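Local coordinates for dTDP-4-dehydrorhamnose reductase (Yersinia enterocolitica, PDB 5U9C), which probably catalyses the NADPH-dependent reduction of dTDP-4-dehydro-beta-L-rhamnose to dTDP-L-rhamnose, the final step of dTDP-L-rhamnose biosynthesis, at residues Y118-I123 and S264-I269; I151-W156 and T214-S219; C200-W205 and S268-A273. All coordinates share one frame; numbering follows the deposited sequence. Where two conformers were deposited one is given.

Interaction 1 of 3, residues Y118-I123 and S264-I269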
ATOM      1  N   TYR D 118       8.491 -13.296 -10.104  1.00 24.19           N
ATOM      2  CA  TYR D 118       7.310 -14.066  -9.735  1.00 24.18           C
ATOM      3  C   TYR D 118       7.363 -15.513 -10.279  1.00 24.62           C
ATOM      4  O   TYR D 118       7.702 -15.734 -11.464  1.00 25.26           O
ATOM      5  CB  TYR D 118       6.038 -13.387 -10.292  1.00 23.88           C
ATOM      6  CG  TYR D 118       5.855 -11.955  -9.825  1.00 24.43           C
ATOM      7  CD1 TYR D 118       6.426 -10.896 -10.519  1.00 22.73           C
ATOM      8  CD2 TYR D 118       5.125 -11.668  -8.668  1.00 25.57           C
ATOM      9  CE1 TYR D 118       6.289  -9.597 -10.078  1.00 23.75           C
ATOM     10  CE2 TYR D 118       4.982 -10.365  -8.210  1.00 25.96           C
ATOM     11  CZ  TYR D 118       5.553  -9.332  -8.928  1.00 25.05           C
ATOM     12  OH  TYR D 118       5.391  -8.043  -8.480  1.00 24.93           O
ATOM     13  N   ASN D 119       7.013 -16.484  -9.432  1.00 24.18           N
ATOM     14  CA  ASN D 119       6.910 -17.876  -9.871  1.00 24.80           C
ATOM     15  C   ASN D 119       5.428 -18.311  -9.942  1.00 24.76           C
ATOM     16  O   ASN D 119       4.521 -17.493  -9.666  1.00 25.34           O
ATOM     17  CB  ASN D 119       7.785 -18.804  -9.018  1.00 24.90           C
ATOM     18  CG  ASN D 119       7.328 -18.899  -7.590  1.00 25.83           C
ATOM     19  OD1 ASN D 119       6.120 -19.007  -7.306  1.00 25.07           O
ATOM     20  ND2 ASN D 119       8.293 -18.907  -6.667  1.00 25.43           N
ATOM     21  N   GLU D 120       5.182 -19.563 -10.329  1.00 24.38           N
ATOM     22  CA  GLU D 120       3.814 -20.069 -10.492  1.00 24.89           C
ATOM     23  C   GLU D 120       2.950 -20.079  -9.200  1.00 26.95           C
ATOM     24  O   GLU D 120       1.731 -20.158  -9.289  1.00 27.69           O
ATOM     25  CB  GLU D 120       3.783 -21.448 -11.179  1.00 24.79           C
ATOM     26  CG  GLU D 120       4.360 -21.508 -12.604  1.00 24.02           C
ATOM     27  CD  GLU D 120       5.864 -21.812 -12.672  1.00 24.18           C
ATOM     28  OE1 GLU D 120       6.578 -21.604 -11.674  1.00 23.97           O
ATOM     29  OE2 GLU D 120       6.339 -22.247 -13.747  1.00 24.17           O
ATOM     30  N   LEU D 121       3.568 -19.982  -8.021  1.00 27.67           N
ATOM     31  CA  LEU D 121       2.809 -19.889  -6.765  1.00 27.95           C
ATOM     32  C   LEU D 121       2.372 -18.455  -6.434  1.00 28.75           C
ATOM     33  O   LEU D 121       1.458 -18.261  -5.609  1.00 27.60           O
ATOM     34  CB  LEU D 121       3.577 -20.469  -5.570  1.00 28.16           C
ATOM     35  CG  LEU D 121       3.564 -21.976  -5.472  1.00 29.81           C
ATOM     36  CD1 LEU D 121       4.385 -22.446  -4.267  1.00 30.10           C
ATOM     37  CD2 LEU D 121       2.126 -22.497  -5.373  1.00 30.72           C
ATOM     38  N   ASP D 122       3.024 -17.459  -7.041  1.00 27.71           N
ATOM     39  CA  ASP D 122       2.662 -16.067  -6.787  1.00 27.72           C
ATOM     40  C   ASP D 122       1.253 -15.824  -7.334  1.00 27.95           C
ATOM     41  O   ASP D 122       0.873 -16.404  -8.336  1.00 28.86           O
ATOM     42  CB  ASP D 122       3.713 -15.130  -7.361  1.00 26.89           C
ATOM     43  CG  ASP D 122       4.939 -15.063  -6.492  1.00 27.62           C
ATOM     44  OD1 ASP D 122       4.818 -14.480  -5.394  1.00 28.94           O
ATOM     45  OD2 ASP D 122       6.023 -15.566  -6.880  1.00 26.96           O
ATOM     46  N   ILE D 123       0.452 -15.034  -6.633  0.50 29.12           N
ATOM     47  CA  ILE D 123      -0.936 -14.801  -7.059  0.50 29.66           C
ATOM     48  C   ILE D 123      -0.967 -13.558  -7.933  0.50 29.06           C
ATOM     49  O   ILE D 123      -0.534 -12.498  -7.494  0.50 29.32           O
ATOM     50  CB  ILE D 123      -1.876 -14.641  -5.863  0.50 31.07           C
ATOM     51  CG1 ILE D 123      -1.668 -15.799  -4.890  0.50 32.42           C
ATOM     52  CG2 ILE D 123      -3.327 -14.598  -6.324  0.50 31.34           C
ATOM     53  CD1 ILE D 123      -2.461 -15.657  -3.615  0.50 33.12           C
ATOM     54  N   SER D 264      10.393 -19.999 -13.013  1.00 25.59           N
ATOM     55  CA  SER D 264       9.576 -21.197 -12.842  1.00 25.52           C
ATOM     56  C   SER D 264      10.097 -22.077 -11.749  1.00 26.75           C
ATOM     57  O   SER D 264      11.308 -22.272 -11.613  1.00 26.66           O
ATOM     58  CB  SER D 264       9.525 -22.018 -14.127  1.00 26.11           C
ATOM     59  OG  SER D 264       8.700 -23.177 -13.970  1.00 26.49           O
ATOM     60  N   ILE D 265       9.170 -22.608 -10.968  1.00 26.31           N
ATOM     61  CA  ILE D 265       9.501 -23.615  -9.957  1.00 28.03           C
ATOM     62  C   ILE D 265       9.078 -24.996 -10.447  1.00 28.85           C
ATOM     63  O   ILE D 265       9.298 -25.975  -9.756  1.00 29.80           O
ATOM     64  CB  ILE D 265       8.803 -23.347  -8.624  1.00 27.35           C
ATOM     65  CG1 ILE D 265       7.288 -23.164  -8.827  1.00 27.86           C
ATOM     66  CG2 ILE D 265       9.411 -22.108  -7.999  1.00 28.28           C
ATOM     67  CD1 ILE D 265       6.482 -23.135  -7.539  1.00 29.67           C
ATOM     68  N   TYR D 266       8.449 -25.080 -11.622  1.00 30.60           N
ATOM     69  CA  TYR D 266       7.968 -26.368 -12.141  1.00 32.34           C
ATOM     70  C   TYR D 266       8.633 -26.887 -13.423  1.00 34.98           C
ATOM     71  O   TYR D 266       8.398 -28.030 -13.787  1.00 39.47           O
ATOM     72  CB  TYR D 266       6.434 -26.325 -12.384  1.00 31.82           C
ATOM     73  CG  TYR D 266       5.564 -26.062 -11.153  1.00 32.15           C
ATOM     74  CD1 TYR D 266       5.841 -26.666  -9.930  1.00 32.42           C
ATOM     75  CD2 TYR D 266       4.410 -25.307 -11.250  1.00 32.22           C
ATOM     76  CE1 TYR D 266       5.040 -26.454  -8.825  1.00 33.61           C
ATOM     77  CE2 TYR D 266       3.593 -25.092 -10.149  1.00 32.03           C
ATOM     78  CZ  TYR D 266       3.914 -25.669  -8.939  1.00 33.30           C
ATOM     79  OH  TYR D 266       3.129 -25.467  -7.840  1.00 32.96           O
HETATM   80  N   MSE D 267       9.436 -26.073 -14.100  0.50 36.80           N
HETATM   81  CA  MSE D 267      10.053 -26.514 -15.357  0.50 38.23           C
HETATM   82  C   MSE D 267      11.028 -27.645 -15.136  0.50 41.36           C
HETATM   83  O   MSE D 267      11.119 -28.551 -15.971  0.50 42.52           O
HETATM   84  CB  MSE D 267      10.695 -25.342 -16.085  0.50 37.73           C
HETATM   85  CG  MSE D 267       9.611 -24.447 -16.693  0.50 38.16           C
HETATM   86 SE   MSE D 267       8.908 -25.181 -18.382  0.50 39.77          SE
HETATM   87  CE  MSE D 267      10.693 -25.262 -19.181  0.50 37.00           C
ATOM     88  N   SER D 268      11.731 -27.636 -14.003  1.00 42.37           N
ATOM     89  CA  SER D 268      12.709 -28.691 -13.706  1.00 45.29           C
ATOM     90  C   SER D 268      12.116 -30.097 -13.533  1.00 46.73           C
ATOM     91  O   SER D 268      12.817 -31.072 -13.709  1.00 50.49           O
ATOM     92  CB  SER D 268      13.538 -28.319 -12.470  1.00 48.62           C
ATOM     93  OG  SER D 268      12.762 -28.448 -11.288  1.00 50.14           O
ATOM     94  N   ILE D 269      10.843 -30.213 -13.176  1.00 47.35           N
ATOM     95  CA  ILE D 269      10.255 -31.553 -13.045  1.00 49.87           C
ATOM     96  C   ILE D 269       9.906 -32.185 -14.403  1.00 48.12           C
ATOM     97  O   ILE D 269       9.659 -33.389 -14.467  1.00 47.92           O
ATOM     98  CB  ILE D 269       9.056 -31.629 -12.056  1.00 54.72           C
ATOM     99  CG1 ILE D 269       7.891 -30.734 -12.473  1.00 55.93           C
ATOM    100  CG2 ILE D 269       9.508 -31.275 -10.642  1.00 56.63           C
ATOM    101  CD1 ILE D 269       6.733 -30.770 -11.496  1.00 58.86           C
TER

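Interaction 2 of 3, residues I151-W156 and T214-S219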
ATOM      1  N   ILE D 151      -1.512 -23.419 -19.648  1.00 23.71           N
ATOM      2  CA  ILE D 151      -1.348 -21.969 -19.697  1.00 23.69           C
ATOM      3  C   ILE D 151       0.130 -21.706 -19.514  1.00 23.66           C
ATOM      4  O   ILE D 151       0.731 -22.155 -18.515  1.00 23.69           O
ATOM      5  CB  ILE D 151      -2.154 -21.285 -18.588  1.00 24.25           C
ATOM      6  CG1 ILE D 151      -3.647 -21.403 -18.909  1.00 25.31           C
ATOM      7  CG2 ILE D 151      -1.748 -19.815 -18.444  1.00 24.60           C
ATOM      8  CD1 ILE D 151      -4.554 -21.090 -17.735  1.00 26.90           C
ATOM      9  N   ILE D 152       0.728 -21.034 -20.492  1.00 25.62           N
ATOM     10  CA  ILE D 152       2.145 -20.700 -20.445  1.00 25.01           C
ATOM     11  C   ILE D 152       2.288 -19.191 -20.409  1.00 24.22           C
ATOM     12  O   ILE D 152       1.774 -18.477 -21.288  1.00 24.52           O
ATOM     13  CB  ILE D 152       2.914 -21.213 -21.653  1.00 26.44           C
ATOM     14  CG1 ILE D 152       2.714 -22.721 -21.826  1.00 27.13           C
ATOM     15  CG2 ILE D 152       4.402 -20.862 -21.505  1.00 26.67           C
ATOM     16  CD1 ILE D 152       3.412 -23.282 -23.050  1.00 28.83           C
ATOM     17  N   ARG D 153       2.995 -18.703 -19.408  1.00 23.26           N
ATOM     18  CA  ARG D 153       3.250 -17.279 -19.291  1.00 23.35           C
ATOM     19  C   ARG D 153       4.649 -17.007 -19.819  1.00 23.80           C
ATOM     20  O   ARG D 153       5.627 -17.587 -19.348  1.00 23.92           O
ATOM     21  CB  ARG D 153       3.106 -16.796 -17.847  1.00 23.25           C
ATOM     22  CG  ARG D 153       1.740 -17.050 -17.224  1.00 24.05           C
ATOM     23  CD  ARG D 153       1.607 -16.367 -15.868  1.00 24.24           C
ATOM     24  NE  ARG D 153       0.315 -16.573 -15.236  1.00 24.75           N
ATOM     25  CZ  ARG D 153       0.083 -17.127 -14.045  1.00 26.29           C
ATOM     26  NH1 ARG D 153       1.071 -17.524 -13.239  1.00 26.01           N
ATOM     27  NH2 ARG D 153      -1.171 -17.223 -13.622  1.00 26.25           N
ATOM     28  N   ALA D 154       4.715 -16.162 -20.846  1.00 24.96           N
ATOM     29  CA  ALA D 154       5.974 -15.724 -21.449  1.00 25.42           C
ATOM     30  C   ALA D 154       6.232 -14.285 -21.013  1.00 24.11           C
ATOM     31  O   ALA D 154       5.304 -13.543 -20.690  1.00 24.87           O
ATOM     32  CB  ALA D 154       5.898 -15.790 -22.972  1.00 25.97           C
ATOM     33  N   GLY D 155       7.496 -13.908 -21.000  1.00 23.87           N
ATOM     34  CA  GLY D 155       7.913 -12.566 -20.632  1.00 24.87           C
ATOM     35  C   GLY D 155       8.068 -11.730 -21.899  1.00 26.22           C
ATOM     36  O   GLY D 155       7.191 -11.740 -22.771  1.00 27.41           O
ATOM     37  N   TRP D 156       9.175 -11.000 -22.004  1.00 25.61           N
ATOM     38  CA  TRP D 156       9.445 -10.186 -23.201  1.00 26.05           C
ATOM     39  C   TRP D 156       9.886 -11.108 -24.346  1.00 26.42           C
ATOM     40  O   TRP D 156      11.010 -11.635 -24.339  1.00 25.64           O
ATOM     41  CB  TRP D 156      10.522  -9.151 -22.912  1.00 27.54           C
ATOM     42  CG  TRP D 156      10.142  -8.144 -21.845  1.00 27.86           C
ATOM     43  CD1 TRP D 156       8.885  -7.714 -21.529  1.00 28.67           C
ATOM     44  CD2 TRP D 156      11.042  -7.331 -21.092  1.00 27.44           C
ATOM     45  NE1 TRP D 156       8.951  -6.731 -20.562  1.00 30.75           N
ATOM     46  CE2 TRP D 156      10.266  -6.466 -20.295  1.00 29.67           C
ATOM     47  CE3 TRP D 156      12.424  -7.276 -20.983  1.00 27.40           C
ATOM     48  CZ2 TRP D 156      10.838  -5.559 -19.409  1.00 29.48           C
ATOM     49  CZ3 TRP D 156      12.991  -6.364 -20.099  1.00 28.23           C
ATOM     50  CH2 TRP D 156      12.202  -5.524 -19.328  1.00 28.37           C
ATOM     51  N   THR D 214      -0.249 -24.714 -15.284  1.00 26.00           N
ATOM     52  CA  THR D 214       0.269 -23.367 -15.545  1.00 26.68           C
ATOM     53  C   THR D 214       1.787 -23.375 -15.392  1.00 26.71           C
ATOM     54  O   THR D 214       2.317 -23.892 -14.396  1.00 27.07           O
ATOM     55  CB  THR D 214      -0.384 -22.323 -14.614  1.00 28.45           C
ATOM     56  OG1 THR D 214      -1.779 -22.184 -14.952  1.00 29.64           O
ATOM     57  CG2 THR D 214       0.272 -20.930 -14.771  1.00 29.31           C
ATOM     58  N   LEU D 215       2.478 -22.803 -16.373  0.50 25.21           N
ATOM     59  CA  LEU D 215       3.932 -22.713 -16.364  0.50 25.18           C
ATOM     60  C   LEU D 215       4.410 -21.339 -16.783  0.50 24.70           C
ATOM     61  O   LEU D 215       3.738 -20.635 -17.524  0.50 24.63           O
ATOM     62  CB  LEU D 215       4.529 -23.721 -17.342  0.50 25.36           C
ATOM     63  CG  LEU D 215       4.493 -25.193 -16.977  0.50 26.37           C
ATOM     64  CD1 LEU D 215       4.810 -26.046 -18.192  0.50 26.79           C
ATOM     65  CD2 LEU D 215       5.474 -25.468 -15.842  0.50 26.48           C
ATOM     66  N   HIS D 216       5.577 -20.972 -16.279  1.00 24.63           N
ATOM     67  CA  HIS D 216       6.273 -19.757 -16.669  1.00 24.29           C
ATOM     68  C   HIS D 216       7.403 -20.237 -17.565  1.00 25.02           C
ATOM     69  O   HIS D 216       8.165 -21.115 -17.168  1.00 23.07           O
ATOM     70  CB  HIS D 216       6.876 -19.109 -15.435  1.00 24.48           C
ATOM     71  CG  HIS D 216       5.873 -18.439 -14.564  1.00 24.25           C
ATOM     72  ND1 HIS D 216       6.236 -17.647 -13.497  1.00 24.40           N
ATOM     73  CD2 HIS D 216       4.527 -18.339 -14.673  1.00 24.49           C
ATOM     74  CE1 HIS D 216       5.148 -17.150 -12.938  1.00 25.55           C
ATOM     75  NE2 HIS D 216       4.097 -17.564 -13.621  1.00 25.26           N
ATOM     76  N   PHE D 217       7.531 -19.658 -18.758  1.00 24.72           N
ATOM     77  CA  PHE D 217       8.584 -20.057 -19.681  1.00 25.93           C
ATOM     78  C   PHE D 217       9.410 -18.826 -20.064  1.00 26.00           C
ATOM     79  O   PHE D 217       8.972 -17.970 -20.859  1.00 24.76           O
ATOM     80  CB  PHE D 217       8.016 -20.778 -20.923  1.00 25.48           C
ATOM     81  CG  PHE D 217       9.087 -21.438 -21.775  1.00 26.62           C
ATOM     82  CD1 PHE D 217       9.830 -20.689 -22.672  1.00 27.47           C
ATOM     83  CD2 PHE D 217       9.373 -22.787 -21.652  1.00 27.93           C
ATOM     84  CE1 PHE D 217      10.821 -21.265 -23.435  1.00 28.03           C
ATOM     85  CE2 PHE D 217      10.366 -23.372 -22.426  1.00 29.20           C
ATOM     86  CZ  PHE D 217      11.088 -22.608 -23.318  1.00 29.18           C
ATOM     87  N   ALA D 218      10.604 -18.736 -19.477  1.00 25.14           N
ATOM     88  CA  ALA D 218      11.502 -17.605 -19.720  1.00 24.83           C
ATOM     89  C   ALA D 218      12.943 -17.922 -19.366  1.00 25.34           C
ATOM     90  O   ALA D 218      13.212 -18.768 -18.492  1.00 23.99           O
ATOM     91  CB  ALA D 218      11.046 -16.400 -18.902  1.00 24.77           C
ATOM     92  N   SER D 219      13.863 -17.221 -20.026  1.00 24.01           N
ATOM     93  CA  SER D 219      15.276 -17.356 -19.728  1.00 26.08           C
ATOM     94  C   SER D 219      15.522 -16.858 -18.297  1.00 26.44           C
ATOM     95  O   SER D 219      14.787 -16.000 -17.787  1.00 24.36           O
ATOM     96  CB  SER D 219      16.119 -16.547 -20.717  1.00 26.76           C
ATOM     97  OG  SER D 219      15.901 -16.960 -22.049  1.00 26.88           O
TER

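Interaction 3 of 3, residues C200-W205 and S268-A273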
ATOM      1  N   CYS D 200       8.696 -22.416 -28.857  1.00 29.11           N
ATOM      2  CA  CYS D 200       8.135 -23.266 -29.918  1.00 30.37           C
ATOM      3  C   CYS D 200       8.508 -24.741 -29.672  1.00 30.58           C
ATOM      4  O   CYS D 200       7.663 -25.612 -29.654  1.00 29.83           O
ATOM      5  CB  CYS D 200       8.660 -22.818 -31.289  1.00 30.24           C
ATOM      6  SG  CYS D 200       8.168 -23.884 -32.660  1.00 32.16           S
ATOM      7  N   ASN D 201       9.793 -25.000 -29.467  1.00 31.16           N
ATOM      8  CA  ASN D 201      10.260 -26.356 -29.214  1.00 32.52           C
ATOM      9  C   ASN D 201       9.563 -26.965 -27.989  1.00 30.69           C
ATOM     10  O   ASN D 201       9.213 -28.154 -28.006  1.00 31.41           O
ATOM     11  CB  ASN D 201      11.780 -26.378 -29.042  1.00 34.09           C
ATOM     12  CG  ASN D 201      12.526 -25.999 -30.330  1.00 37.95           C
ATOM     13  OD1 ASN D 201      12.025 -26.210 -31.440  1.00 40.48           O
ATOM     14  ND2 ASN D 201      13.731 -25.459 -30.182  1.00 36.78           N
ATOM     15  N   PHE D 202       9.376 -26.156 -26.945  1.00 28.58           N
ATOM     16  CA  PHE D 202       8.711 -26.616 -25.737  1.00 28.36           C
ATOM     17  C   PHE D 202       7.251 -26.953 -26.026  1.00 28.07           C
ATOM     18  O   PHE D 202       6.733 -27.957 -25.522  1.00 27.61           O
ATOM     19  CB  PHE D 202       8.782 -25.611 -24.576  1.00 27.56           C
ATOM     20  CG  PHE D 202       7.990 -26.055 -23.377  1.00 27.41           C
ATOM     21  CD1 PHE D 202       8.530 -26.960 -22.480  1.00 27.56           C
ATOM     22  CD2 PHE D 202       6.678 -25.654 -23.204  1.00 27.19           C
ATOM     23  CE1 PHE D 202       7.797 -27.408 -21.392  1.00 27.96           C
ATOM     24  CE2 PHE D 202       5.929 -26.118 -22.136  1.00 27.59           C
ATOM     25  CZ  PHE D 202       6.490 -26.985 -21.230  1.00 27.57           C
ATOM     26  N   ILE D 203       6.602 -26.119 -26.834  1.00 27.97           N
ATOM     27  CA  ILE D 203       5.211 -26.328 -27.188  1.00 28.00           C
ATOM     28  C   ILE D 203       5.019 -27.647 -27.959  1.00 30.30           C
ATOM     29  O   ILE D 203       4.044 -28.365 -27.702  1.00 29.92           O
ATOM     30  CB  ILE D 203       4.644 -25.125 -27.950  1.00 27.43           C
ATOM     31  CG1 ILE D 203       4.476 -23.952 -26.973  1.00 27.69           C
ATOM     32  CG2 ILE D 203       3.310 -25.476 -28.575  1.00 28.04           C
ATOM     33  CD1 ILE D 203       4.052 -22.654 -27.615  1.00 29.05           C
ATOM     34  N   ILE D 204       5.932 -27.964 -28.884  1.00 29.96           N
ATOM     35  CA  ILE D 204       5.844 -29.221 -29.645  1.00 31.85           C
ATOM     36  C   ILE D 204       5.926 -30.399 -28.656  1.00 31.47           C
ATOM     37  O   ILE D 204       5.148 -31.354 -28.728  1.00 30.71           O
ATOM     38  CB  ILE D 204       6.948 -29.303 -30.726  1.00 33.78           C
ATOM     39  CG1 ILE D 204       6.795 -28.158 -31.748  1.00 34.77           C
ATOM     40  CG2 ILE D 204       6.939 -30.662 -31.431  1.00 36.06           C
ATOM     41  CD1 ILE D 204       5.524 -28.201 -32.575  1.00 35.51           C
ATOM     42  N   TRP D 205       6.843 -30.295 -27.704  1.00 30.95           N
ATOM     43  CA  TRP D 205       6.997 -31.310 -26.669  1.00 31.90           C
ATOM     44  C   TRP D 205       5.718 -31.408 -25.834  1.00 31.33           C
ATOM     45  O   TRP D 205       5.253 -32.509 -25.539  1.00 31.87           O
ATOM     46  CB  TRP D 205       8.217 -30.992 -25.776  1.00 31.97           C
ATOM     47  CG  TRP D 205       8.386 -31.898 -24.583  1.00 32.92           C
ATOM     48  CD1 TRP D 205       9.147 -33.023 -24.510  1.00 34.15           C
ATOM     49  CD2 TRP D 205       7.766 -31.751 -23.292  1.00 34.21           C
ATOM     50  NE1 TRP D 205       9.046 -33.589 -23.256  1.00 34.62           N
ATOM     51  CE2 TRP D 205       8.197 -32.837 -22.494  1.00 34.66           C
ATOM     52  CE3 TRP D 205       6.882 -30.821 -22.741  1.00 33.79           C
ATOM     53  CZ2 TRP D 205       7.785 -33.005 -21.171  1.00 36.19           C
ATOM     54  CZ3 TRP D 205       6.473 -30.986 -21.418  1.00 35.80           C
ATOM     55  CH2 TRP D 205       6.925 -32.071 -20.650  1.00 35.42           C
ATOM     56  N   SER D 268      11.731 -27.636 -14.003  1.00 42.37           N
ATOM     57  CA  SER D 268      12.709 -28.691 -13.706  1.00 45.29           C
ATOM     58  C   SER D 268      12.116 -30.097 -13.533  1.00 46.73           C
ATOM     59  O   SER D 268      12.817 -31.072 -13.709  1.00 50.49           O
ATOM     60  CB  SER D 268      13.538 -28.319 -12.470  1.00 48.62           C
ATOM     61  OG  SER D 268      12.762 -28.448 -11.288  1.00 50.14           O
ATOM     62  N   ILE D 269      10.843 -30.213 -13.176  1.00 47.35           N
ATOM     63  CA  ILE D 269      10.255 -31.553 -13.045  1.00 49.87           C
ATOM     64  C   ILE D 269       9.906 -32.185 -14.403  1.00 48.12           C
ATOM     65  O   ILE D 269       9.659 -33.389 -14.467  1.00 47.92           O
ATOM     66  CB  ILE D 269       9.056 -31.629 -12.056  1.00 54.72           C
ATOM     67  CG1 ILE D 269       7.891 -30.734 -12.473  1.00 55.93           C
ATOM     68  CG2 ILE D 269       9.508 -31.275 -10.642  1.00 56.63           C
ATOM     69  CD1 ILE D 269       6.733 -30.770 -11.496  1.00 58.86           C
ATOM     70  N   LEU D 270       9.903 -31.385 -15.477  1.00 42.00           N
ATOM     71  CA  LEU D 270       9.634 -31.889 -16.827  1.00 41.47           C
ATOM     72  C   LEU D 270      10.992 -32.331 -17.375  1.00 41.30           C
ATOM     73  O   LEU D 270      11.601 -31.653 -18.186  1.00 39.22           O
ATOM     74  CB  LEU D 270       9.001 -30.785 -17.667  1.00 39.77           C
ATOM     75  CG  LEU D 270       7.791 -30.135 -17.010  1.00 38.47           C
ATOM     76  CD1 LEU D 270       7.175 -29.127 -17.958  1.00 36.43           C
ATOM     77  CD2 LEU D 270       6.764 -31.178 -16.600  1.00 39.50           C
ATOM     78  N   SER D 271      11.460 -33.480 -16.901  1.00 44.44           N
ATOM     79  CA  SER D 271      12.821 -33.980 -17.208  1.00 46.82           C
ATOM     80  C   SER D 271      13.288 -33.937 -18.661  1.00 44.39           C
ATOM     81  O   SER D 271      14.397 -33.480 -18.921  1.00 45.28           O
ATOM     82  CB  SER D 271      13.024 -35.394 -16.634  1.00 49.69           C
ATOM     83  OG  SER D 271      12.049 -36.288 -17.147  1.00 55.19           O
ATOM     84  N   ASP D 272      12.467 -34.369 -19.610  1.00 43.07           N
ATOM     85  CA  ASP D 272      12.930 -34.371 -21.010  1.00 44.44           C
ATOM     86  C   ASP D 272      12.433 -33.190 -21.863  1.00 41.03           C
ATOM     87  O   ASP D 272      12.625 -33.188 -23.069  1.00 41.00           O
ATOM     88  CB  ASP D 272      12.589 -35.708 -21.690  1.00 49.09           C
ATOM     89  CG  ASP D 272      11.099 -35.910 -21.879  1.00 53.74           C
ATOM     90  OD1 ASP D 272      10.297 -35.311 -21.125  1.00 58.39           O
ATOM     91  OD2 ASP D 272      10.720 -36.683 -22.787  1.00 64.58           O
ATOM     92  N   ALA D 273      11.808 -32.189 -21.247  1.00 37.46           N
ATOM     93  CA  ALA D 273      11.307 -31.055 -22.015  1.00 35.66           C
ATOM     94  C   ALA D 273      12.442 -30.120 -22.402  1.00 34.38           C
ATOM     95  O   ALA D 273      13.380 -29.964 -21.635  1.00 34.87           O
ATOM     96  CB  ALA D 273      10.283 -30.279 -21.211  1.00 34.23           C
TER

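Interaction 1 of 3, residues Y118-I123 and S264-I269
Two loops at the rim of the Rossmann-type domain meet here: the type I beta turn from Asn-119 to Asp-122 sets Glu-120 against an ST motif begun by Ser-264. The Glu-120 carboxylate carries the contact, one oxygen to each of two neighbouring residues. OE1 of Glu-120 accepts from the backbone N of Ile-265 at 2.9 Å. The bond is nearly straight, 166°, and comes from the syn side, a little out of the carboxylate plane. OE2 of Glu-120 takes the hydroxyl OG of Ser-264 at 2.5 Å on its syn lone pair. OE2 is also bonded by the backbone N of His-216 on strand 213-217, so two donors grip this buried oxygen. A bend in the Glu-120 chain at chi2, 90°, turns the carboxylate back to these groups. Ser-264 OG does double duty. While donating to Glu-120, it accepts from the backbone N of Tyr-266 and of Met-267, which ties the start of 264-269 into a compact turn.

The two neighbours of Glu-120 meet Ile-265, which spreads its branches between them. Its CG2 lies 3.6 Å from ND2 of Asn-119. Its CD1 reaches CG of Leu-121 at 3.8 Å, the two side chains lying roughly perpendicular. The Asn-119 amide is fixed from within its own turn, because OD1 accepts from the backbone N of Leu-121 in an Asx turn. Asp-122 OD2 receives the backbone N of Asn-119 through its anti lone pair. The same oxygen bonds Tyr-129 of a neighbouring subunit, so the turn also lies at a subunit interface. CG1 of Ile-265 covers one face of the Tyr-266 ring. Tyr-266 and Glu-120 pass head to tail. CE2 of Tyr-266 meets CB of Glu-120 obliquely, 3.8 Å away.

Interaction 2 of 3, residues I151-W156 and T214-S219
Arg-153 N donates to Leu-215 O at 2.8 Å, with an angle of 169° at the hydrogen, in the last parallel strand pair of the Rossmann-type sheet. Arg-153 uses both of its backbone groups, for its O accepts from Phe-217 N at 2.9 Å. One step earlier, Leu-215 N bonds Ile-151 O at 2.8 Å.

The Arg-153 side chain, extended from CG to NE (chi2 -172°), rises from the sheet and leans back over Thr-214, bringing NH1 beside His-216. NH1 of Arg-153 donates to NE2 of His-216 at 3.1 Å. The bond lies in the planes of both groups, edge to edge, although these planes are turned 61° apart. NH2 forms a salt bridge with Glu-138 of helix 129-144. The methyl CG2 of Thr-214 sits over one guanidinium face, toward its rim, 3.8 Å from NH1 of Arg-153. On the other side of the imidazole, ND1 of His-216 donates to the backbone O of Glu-263. This fixes the ring's rotation and is consistent with NE2 acting as acceptor.

On the other face of these two strands, Ile-152, Leu-215 and Phe-217 lie under helix 196-209. There Ile-152 and Phe-217 run alongside each other from neighbouring strands, with CG2 of Ile-152 3.7 Å from CB of Phe-217.

Interaction 3 of 3, residues C200-W205 and S268-A273
The indole of Trp-205 has the methyl of Ala-273 over one face and the carboxylate of Asp-272 at its edge. Ala-273 CB stands 3.5 Å from the centroid of the six-membered ring of Trp-205, only 8° off the ring normal. This is a well-centred CH-pi contact. At the pyrrole edge, NE1 of Trp-205 donates to OD1 of Asp-272 at 3.0 Å. The bond is weak, bent to 139° at the hydrogen, and the carboxylate plane stands steeply to the ring. The same oxygen has a long, weak ion pair with Lys-209, one helical turn further on.

The Phe-202 ring uses its edge instead. Its CE1 touches CB of Ala-273 at 3.8 Å and CD1 of Leu-270 at 3.9 Å. Both aromatic groups leave the helix with CG opposite the backbone N, chi1 near 175° in both. One turn apart, they reach the same loop. Leu-270 also meets the indole, with its CB 3.9 Å from CH2 of Trp-205.

A type I beta turn from Leu-270 to Ala-273 brings these loop side chains together. Its bond runs from Ala-273 N to Leu-270 O, and this oxygen also takes NZ of Lys-275.

The contact joins helix 196-209 to the loop before helix 279-288. Phe-202 packs on Ile-152, Leu-215 and Phe-217, and Leu-270 of the loop also touches Leu-215, so the loop covers the place where the helix meets strand 213-217.

How the interactions relate
The three contacts surround the edge of the parallel sheet formed by strand 213-217. Interaction 2 pairs this strand with 149-154. The centres of interactions 1 and 2 are about 9 Å apart. Those of interactions 2 and 3 are about 12 Å apart, and those of interactions 1 and 3 about 15 Å. Along the chain, interaction 2 is nested within the loop closed by interaction 1, whereas interactions 2 and 3 alternate. Helix 196-209 leads directly into strand 213-217. Residues 264-273 run past the strand, sharing Ser-268 and Ile-269 between interactions 1 and 3. The late loop thus joins the 118-123 turn, the edge strand and its covering helix within one Rossmann-type domain.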